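Local coordinates for hydrogenase maturation factor (Thermoanaerobacter tengcongensis, PDB 3VTH), which probably transfers a carbamoyl group from carbamoyl phosphate, with ATP, to the C-terminal cysteine of HypE during maturation of [NiFe]-hydrogenases, at residues A[392-402]-A[739-750]. Residues are numbered along the deposited sequence; the frame is centred on the assembly and turned at random.
Sequences ILLKKEVKASI and LGQAVIANKILE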
ATOM      1  N   ILE A 392       0.533   6.217 -10.447  1.00 27.73           N
ATOM      2  CA  ILE A 392       0.001   7.527 -10.103  1.00 29.69           C
ATOM      3  C   ILE A 392       0.081   8.404 -11.358  1.00 31.28           C
ATOM      4  O   ILE A 392       1.129   8.496 -12.004  1.00 31.03           O
ATOM      5  CB  ILE A 392       0.799   8.174  -8.935  1.00 29.30           C
ATOM      6  CG1 ILE A 392       0.803   7.259  -7.690  1.00 29.63           C
ATOM      7  CG2 ILE A 392       0.266   9.575  -8.584  1.00 29.99           C
ATOM      8  CD1 ILE A 392      -0.558   6.727  -7.276  1.00 30.39           C
ATOM      9  N   LEU A 393      -1.034   9.037 -11.694  1.00 33.67           N
ATOM     10  CA  LEU A 393      -1.099   9.895 -12.870  1.00 36.57           C
ATOM     11  C   LEU A 393      -0.479  11.247 -12.583  1.00 37.70           C
ATOM     12  O   LEU A 393      -0.818  11.911 -11.586  1.00 38.12           O
ATOM     13  CB  LEU A 393      -2.544  10.048 -13.349  1.00 38.26           C
ATOM     14  CG  LEU A 393      -2.770  10.613 -14.761  1.00 40.93           C
ATOM     15  CD1 LEU A 393      -2.065   9.765 -15.810  1.00 42.08           C
ATOM     16  CD2 LEU A 393      -4.271  10.754 -15.083  1.00 41.89           C
ATOM     17  N   LEU A 394       0.459  11.640 -13.440  1.00 38.53           N
ATOM     18  CA  LEU A 394       1.043  12.974 -13.358  1.00 40.07           C
ATOM     19  C   LEU A 394       0.325  13.924 -14.333  1.00 42.02           C
ATOM     20  O   LEU A 394      -0.169  13.498 -15.359  1.00 42.60           O
ATOM     21  CB  LEU A 394       2.554  12.911 -13.614  1.00 39.36           C
ATOM     22  CG  LEU A 394       3.305  11.941 -12.675  1.00 39.03           C
ATOM     23  CD1 LEU A 394       4.772  11.760 -13.043  1.00 39.06           C
ATOM     24  CD2 LEU A 394       3.164  12.375 -11.210  1.00 38.05           C
ATOM     25  N   LYS A 395       0.275  15.208 -13.989  1.00 43.88           N
ATOM     26  CA  LYS A 395      -0.389  16.233 -14.816  1.00 46.36           C
ATOM     27  C   LYS A 395       0.351  16.453 -16.137  1.00 46.90           C
ATOM     28  O   LYS A 395      -0.265  16.607 -17.189  1.00 48.81           O
ATOM     29  CB  LYS A 395      -0.490  17.540 -14.015  1.00 46.64           C
ATOM     30  CG  LYS A 395      -1.105  18.727 -14.746  1.00 51.01           C
ATOM     31  CD  LYS A 395      -0.809  20.029 -13.982  1.00 53.36           C
ATOM     32  CE  LYS A 395      -1.104  21.279 -14.818  1.00 56.14           C
ATOM     33  NZ  LYS A 395      -2.567  21.435 -15.115  1.00 58.21           N
ATOM     34  N   LYS A 396       1.675  16.440 -16.076  1.00 46.52           N
ATOM     35  CA  LYS A 396       2.507  16.717 -17.238  1.00 47.86           C
ATOM     36  C   LYS A 396       3.431  15.529 -17.508  1.00 46.94           C
ATOM     37  O   LYS A 396       3.810  14.814 -16.570  1.00 44.84           O
ATOM     38  CB  LYS A 396       3.339  17.976 -16.951  1.00 48.33           C
ATOM     39  CG  LYS A 396       3.894  18.668 -18.178  1.00 52.42           C
ATOM     40  CD  LYS A 396       5.042  19.605 -17.816  1.00 55.50           C
ATOM     41  CE  LYS A 396       5.811  20.017 -19.066  1.00 58.89           C
ATOM     42  NZ  LYS A 396       6.309  18.812 -19.810  1.00 58.75           N
ATOM     43  N   GLU A 397       3.815  15.327 -18.770  1.00 47.58           N
ATOM     44  CA  GLU A 397       4.849  14.335 -19.103  1.00 47.97           C
ATOM     45  C   GLU A 397       6.171  14.680 -18.408  1.00 47.12           C
ATOM     46  O   GLU A 397       6.500  15.860 -18.237  1.00 47.20           O
ATOM     47  CB  GLU A 397       5.063  14.229 -20.618  1.00 49.73           C
ATOM     48  CG  GLU A 397       4.092  13.251 -21.309  1.00 53.41           C
ATOM     49  CD  GLU A 397       2.712  13.847 -21.529  1.00 57.63           C
ATOM     50  OE1 GLU A 397       1.712  13.129 -21.324  1.00 57.84           O
ATOM     51  OE2 GLU A 397       2.626  15.042 -21.909  1.00 61.53           O
ATOM     52  N   VAL A 398       6.927  13.659 -18.011  1.00 45.99           N
ATOM     53  CA  VAL A 398       8.190  13.913 -17.296  1.00 45.47           C
ATOM     54  C   VAL A 398       9.317  14.350 -18.221  1.00 46.83           C
ATOM     55  O   VAL A 398       9.331  14.012 -19.401  1.00 47.49           O
ATOM     56  CB  VAL A 398       8.659  12.717 -16.420  1.00 43.93           C
ATOM     57  CG1 VAL A 398       7.677  12.480 -15.315  1.00 41.90           C
ATOM     58  CG2 VAL A 398       8.885  11.448 -17.252  1.00 44.31           C
ATOM     59  N   LYS A 399      10.256  15.104 -17.644  1.00 47.29           N
ATOM     60  CA  LYS A 399      11.449  15.570 -18.332  1.00 48.44           C
ATOM     61  C   LYS A 399      12.268  14.385 -18.869  1.00 47.65           C
ATOM     62  O   LYS A 399      12.610  14.329 -20.052  1.00 48.94           O
ATOM     63  CB  LYS A 399      12.282  16.415 -17.359  1.00 48.73           C
ATOM     64  CG  LYS A 399      12.792  17.733 -17.927  1.00 51.69           C
ATOM     65  CD  LYS A 399      13.997  17.567 -18.860  1.00 55.75           C
ATOM     66  CE  LYS A 399      14.541  18.922 -19.324  1.00 56.95           C
ATOM     67  NZ  LYS A 399      13.606  19.628 -20.252  1.00 59.94           N
ATOM     68  N   ALA A 400      12.570  13.439 -17.978  1.00 45.01           N
ATOM     69  CA  ALA A 400      13.322  12.230 -18.314  1.00 43.34           C
ATOM     70  C   ALA A 400      12.890  11.180 -17.290  1.00 39.84           C
ATOM     71  O   ALA A 400      12.240  11.536 -16.325  1.00 38.97           O
ATOM     72  CB  ALA A 400      14.830  12.510 -18.208  1.00 44.02           C
ATOM     73  N   SER A 401      13.234   9.909 -17.495  1.00 37.75           N
ATOM     74  CA  SER A 401      12.895   8.861 -16.516  1.00 35.54           C
ATOM     75  C   SER A 401      13.781   8.924 -15.267  1.00 33.73           C
ATOM     76  O   SER A 401      15.020   8.987 -15.347  1.00 33.66           O
ATOM     77  CB  SER A 401      12.941   7.459 -17.129  1.00 35.73           C
ATOM     78  OG  SER A 401      11.776   7.205 -17.903  1.00 36.37           O
ATOM     79  N   ILE A 402      13.127   8.909 -14.114  1.00 31.57           N
ATOM     80  CA  ILE A 402      13.822   8.974 -12.830  1.00 29.80           C
ATOM     81  C   ILE A 402      13.520   7.699 -12.060  1.00 28.73           C
ATOM     82  O   ILE A 402      12.388   7.230 -12.063  1.00 27.60           O
ATOM     83  CB  ILE A 402      13.370  10.210 -12.018  1.00 29.31           C
ATOM     84  CG1 ILE A 402      13.999  11.478 -12.627  1.00 31.89           C
ATOM     85  CG2 ILE A 402      13.744  10.073 -10.504  1.00 27.65           C
ATOM     86  CD1 ILE A 402      13.401  12.780 -12.122  1.00 32.63           C
ATOM     87  N   LEU A 739       7.526   8.261  -4.113  1.00 21.24           N
ATOM     88  CA  LEU A 739       6.744   9.147  -4.978  1.00 21.53           C
ATOM     89  C   LEU A 739       7.156  10.622  -4.805  1.00 21.98           C
ATOM     90  O   LEU A 739       7.300  11.358  -5.800  1.00 22.05           O
ATOM     91  CB  LEU A 739       5.243   8.964  -4.755  1.00 21.38           C
ATOM     92  CG  LEU A 739       4.337   9.888  -5.571  1.00 22.46           C
ATOM     93  CD1 LEU A 739       4.471   9.632  -7.133  1.00 22.66           C
ATOM     94  CD2 LEU A 739       2.899   9.774  -5.128  1.00 22.24           C
ATOM     95  N   GLY A 740       7.355  11.035  -3.550  1.00 20.43           N
ATOM     96  CA  GLY A 740       7.839  12.382  -3.252  1.00 21.32           C
ATOM     97  C   GLY A 740       9.228  12.645  -3.817  1.00 22.39           C
ATOM     98  O   GLY A 740       9.455  13.699  -4.434  1.00 23.19           O
ATOM     99  N   GLN A 741      10.153  11.694  -3.622  1.00 21.83           N
ATOM    100  CA  GLN A 741      11.497  11.804  -4.202  1.00 23.23           C
ATOM    101  C   GLN A 741      11.420  11.970  -5.712  1.00 24.20           C
ATOM    102  O   GLN A 741      12.161  12.764  -6.288  1.00 25.28           O
ATOM    103  CB  GLN A 741      12.354  10.565  -3.920  1.00 23.45           C
ATOM    104  CG  GLN A 741      12.693  10.303  -2.452  1.00 23.15           C
ATOM    105  CD  GLN A 741      13.322   8.932  -2.246  1.00 22.27           C
ATOM    106  OE1 GLN A 741      13.063   7.991  -3.015  1.00 22.44           O
ATOM    107  NE2 GLN A 741      14.139   8.802  -1.185  1.00 20.00           N
ATOM    108  N   ALA A 742      10.533  11.199  -6.342  1.00 23.90           N
ATOM    109  CA  ALA A 742      10.380  11.212  -7.803  1.00 24.90           C
ATOM    110  C   ALA A 742       9.924  12.565  -8.318  1.00 25.33           C
ATOM    111  O   ALA A 742      10.509  13.088  -9.255  1.00 27.13           O
ATOM    112  CB  ALA A 742       9.417  10.102  -8.271  1.00 23.85           C
ATOM    113  N   VAL A 743       8.895  13.152  -7.711  1.00 24.86           N
ATOM    114  CA  VAL A 743       8.388  14.431  -8.234  1.00 25.00           C
ATOM    115  C   VAL A 743       9.286  15.604  -7.865  1.00 25.33           C
ATOM    116  O   VAL A 743       9.339  16.588  -8.583  1.00 25.95           O
ATOM    117  CB  VAL A 743       6.905  14.720  -7.878  1.00 25.05           C
ATOM    118  CG1 VAL A 743       6.007  13.654  -8.517  1.00 24.63           C
ATOM    119  CG2 VAL A 743       6.697  14.804  -6.341  1.00 24.32           C
ATOM    120  N   ILE A 744      10.002  15.498  -6.750  1.00 25.03           N
ATOM    121  CA  ILE A 744      10.968  16.536  -6.414  1.00 25.03           C
ATOM    122  C   ILE A 744      12.110  16.548  -7.425  1.00 25.64           C
ATOM    123  O   ILE A 744      12.505  17.604  -7.941  1.00 26.17           O
ATOM    124  CB  ILE A 744      11.518  16.368  -4.983  1.00 24.09           C
ATOM    125  CG1 ILE A 744      10.449  16.771  -3.973  1.00 22.56           C
ATOM    126  CG2 ILE A 744      12.791  17.242  -4.788  1.00 25.75           C
ATOM    127  CD1 ILE A 744      10.719  16.244  -2.565  1.00 21.75           C
ATOM    128  N   ALA A 745      12.649  15.372  -7.709  1.00 25.46           N
ATOM    129  CA  ALA A 745      13.780  15.306  -8.625  1.00 26.46           C
ATOM    130  C   ALA A 745      13.343  15.747 -10.027  1.00 27.64           C
ATOM    131  O   ALA A 745      14.085  16.451 -10.726  1.00 28.67           O
ATOM    132  CB  ALA A 745      14.394  13.894  -8.637  1.00 25.94           C
ATOM    133  N   ASN A 746      12.124  15.363 -10.414  1.00 27.77           N
ATOM    134  CA  ASN A 746      11.558  15.769 -11.693  1.00 28.97           C
ATOM    135  C   ASN A 746      11.440  17.281 -11.811  1.00 29.71           C
ATOM    136  O   ASN A 746      11.780  17.848 -12.849  1.00 30.65           O
ATOM    137  CB  ASN A 746      10.200  15.105 -11.947  1.00 28.87           C
ATOM    138  CG  ASN A 746       9.633  15.465 -13.306  1.00 31.83           C
ATOM    139  OD1 ASN A 746      10.154  15.042 -14.345  1.00 34.69           O
ATOM    140  ND2 ASN A 746       8.587  16.285 -13.309  1.00 32.32           N
ATOM    141  N   LYS A 747      11.013  17.933 -10.731  1.00 29.32           N
ATOM    142  CA  LYS A 747      10.875  19.387 -10.737  1.00 30.42           C
ATOM    143  C   LYS A 747      12.232  20.061 -10.892  1.00 31.34           C
ATOM    144  O   LYS A 747      12.379  20.999 -11.671  1.00 31.62           O
ATOM    145  CB  LYS A 747      10.155  19.886  -9.479  1.00 29.72           C
ATOM    146  CG  LYS A 747       9.952  21.412  -9.451  1.00 31.13           C
ATOM    147  CD  LYS A 747       8.813  21.852 -10.385  1.00 35.92           C
ATOM    148  CE  LYS A 747       8.559  23.355 -10.249  1.00 38.35           C
ATOM    149  NZ  LYS A 747       7.259  23.731 -10.872  1.00 42.72           N
ATOM    150  N   ILE A 748      13.228  19.547 -10.171  1.00 31.10           N
ATOM    151  CA  ILE A 748      14.605  20.027 -10.312  1.00 32.51           C
ATOM    152  C   ILE A 748      15.128  19.871 -11.765  1.00 34.69           C
ATOM    153  O   ILE A 748      15.707  20.801 -12.311  1.00 35.67           O
ATOM    154  CB  ILE A 748      15.535  19.368  -9.251  1.00 31.95           C
ATOM    155  CG1 ILE A 748      15.175  19.921  -7.863  1.00 30.15           C
ATOM    156  CG2 ILE A 748      17.012  19.630  -9.594  1.00 32.12           C
ATOM    157  CD1 ILE A 748      15.770  19.174  -6.642  1.00 28.65           C
ATOM    158  N   LEU A 749      14.898  18.711 -12.382  1.00 35.84           N
ATOM    159  CA  LEU A 749      15.288  18.473 -13.792  1.00 39.02           C
ATOM    160  C   LEU A 749      14.753  19.492 -14.765  1.00 40.43           C
ATOM    161  O   LEU A 749      15.424  19.831 -15.742  1.00 42.81           O
ATOM    162  CB  LEU A 749      14.830  17.097 -14.297  1.00 38.93           C
ATOM    163  CG  LEU A 749      15.366  15.831 -13.628  1.00 40.43           C
ATOM    164  CD1 LEU A 749      15.347  14.706 -14.669  1.00 42.72           C
ATOM    165  CD2 LEU A 749      16.774  16.057 -13.093  1.00 42.29           C
ATOM    166  N   GLU A 750      13.533  19.962 -14.540  1.00 40.86           N
ATOM    167  CA  GLU A 750      12.966  20.915 -15.490  1.00 43.58           C
ATOM    168  C   GLU A 750      13.328  22.367 -15.219  1.00 43.90           C
ATOM    169  O   GLU A 750      12.961  23.246 -15.983  1.00 44.77           O
ATOM    170  CB  GLU A 750      11.458  20.703 -15.685  1.00 44.39           C
ATOM    171  CG  GLU A 750      10.565  20.931 -14.492  1.00 46.33           C
ATOM    172  CD  GLU A 750       9.221  20.235 -14.675  1.00 49.44           C
ATOM    173  OE1 GLU A 750       9.015  19.610 -15.737  1.00 52.63           O
ATOM    174  OE2 GLU A 750       8.372  20.298 -13.765  1.00 51.15           O
TER
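In the Kae1-like, actin-type ATPase part of the chain, the C-terminal helix 737-749 packs on one face of a six-stranded mixed sheet, and Ile402, on the inner strand 402-404, meets Ala745, Asn746 and Leu749 of that helix. Residues 392-402 link the edge strand 392-393 to strand 402-404, and the helix touches both ends of this link, Ile392 through Leu739 and Ile402 through the three residues just named. Ile402 buries more area than any other residue of the contact: CG1 leaves CB anti to the carbonyl carbon (chi1 -75°) and the chain runs on extended, which lays CD1 against the helix backbone, 3.3 Å from Asn746 N and 3.8 Å from Ala745 CB. Leu749 comes from the far end of the helix, tip to tip with Ile402, its CD1 3.7 Å from Ile402 CD1; it also touches Ile479 of strand 478-481. Toward the edge strand the contact thins to single carbon-carbon touches, Leu394 CD2 to Val743 CG1 at 4.1 Å and Ile392 CG1 to Leu739 CD2 at 4.2 Å. Leu739 and Val743 also rest on Ala493 of helix 483-494, the helix that carries two histidine ligands of the iron site. Lys399 lies along the helix's last turn, with CG 4.0 Å from Glu750 CB. The side chains of Asn746 and Val398 cross at about a right angle, Asn746 OD1 lying 3.5 Å from Val398 CB. With Asn746 CG anti to the backbone N, the amide group is carried toward the loop, and chi2 (69°) turns OD1 to Lys399 N, from which it accepts one weak hydrogen bond (3.3 Å, N-H...O 156°).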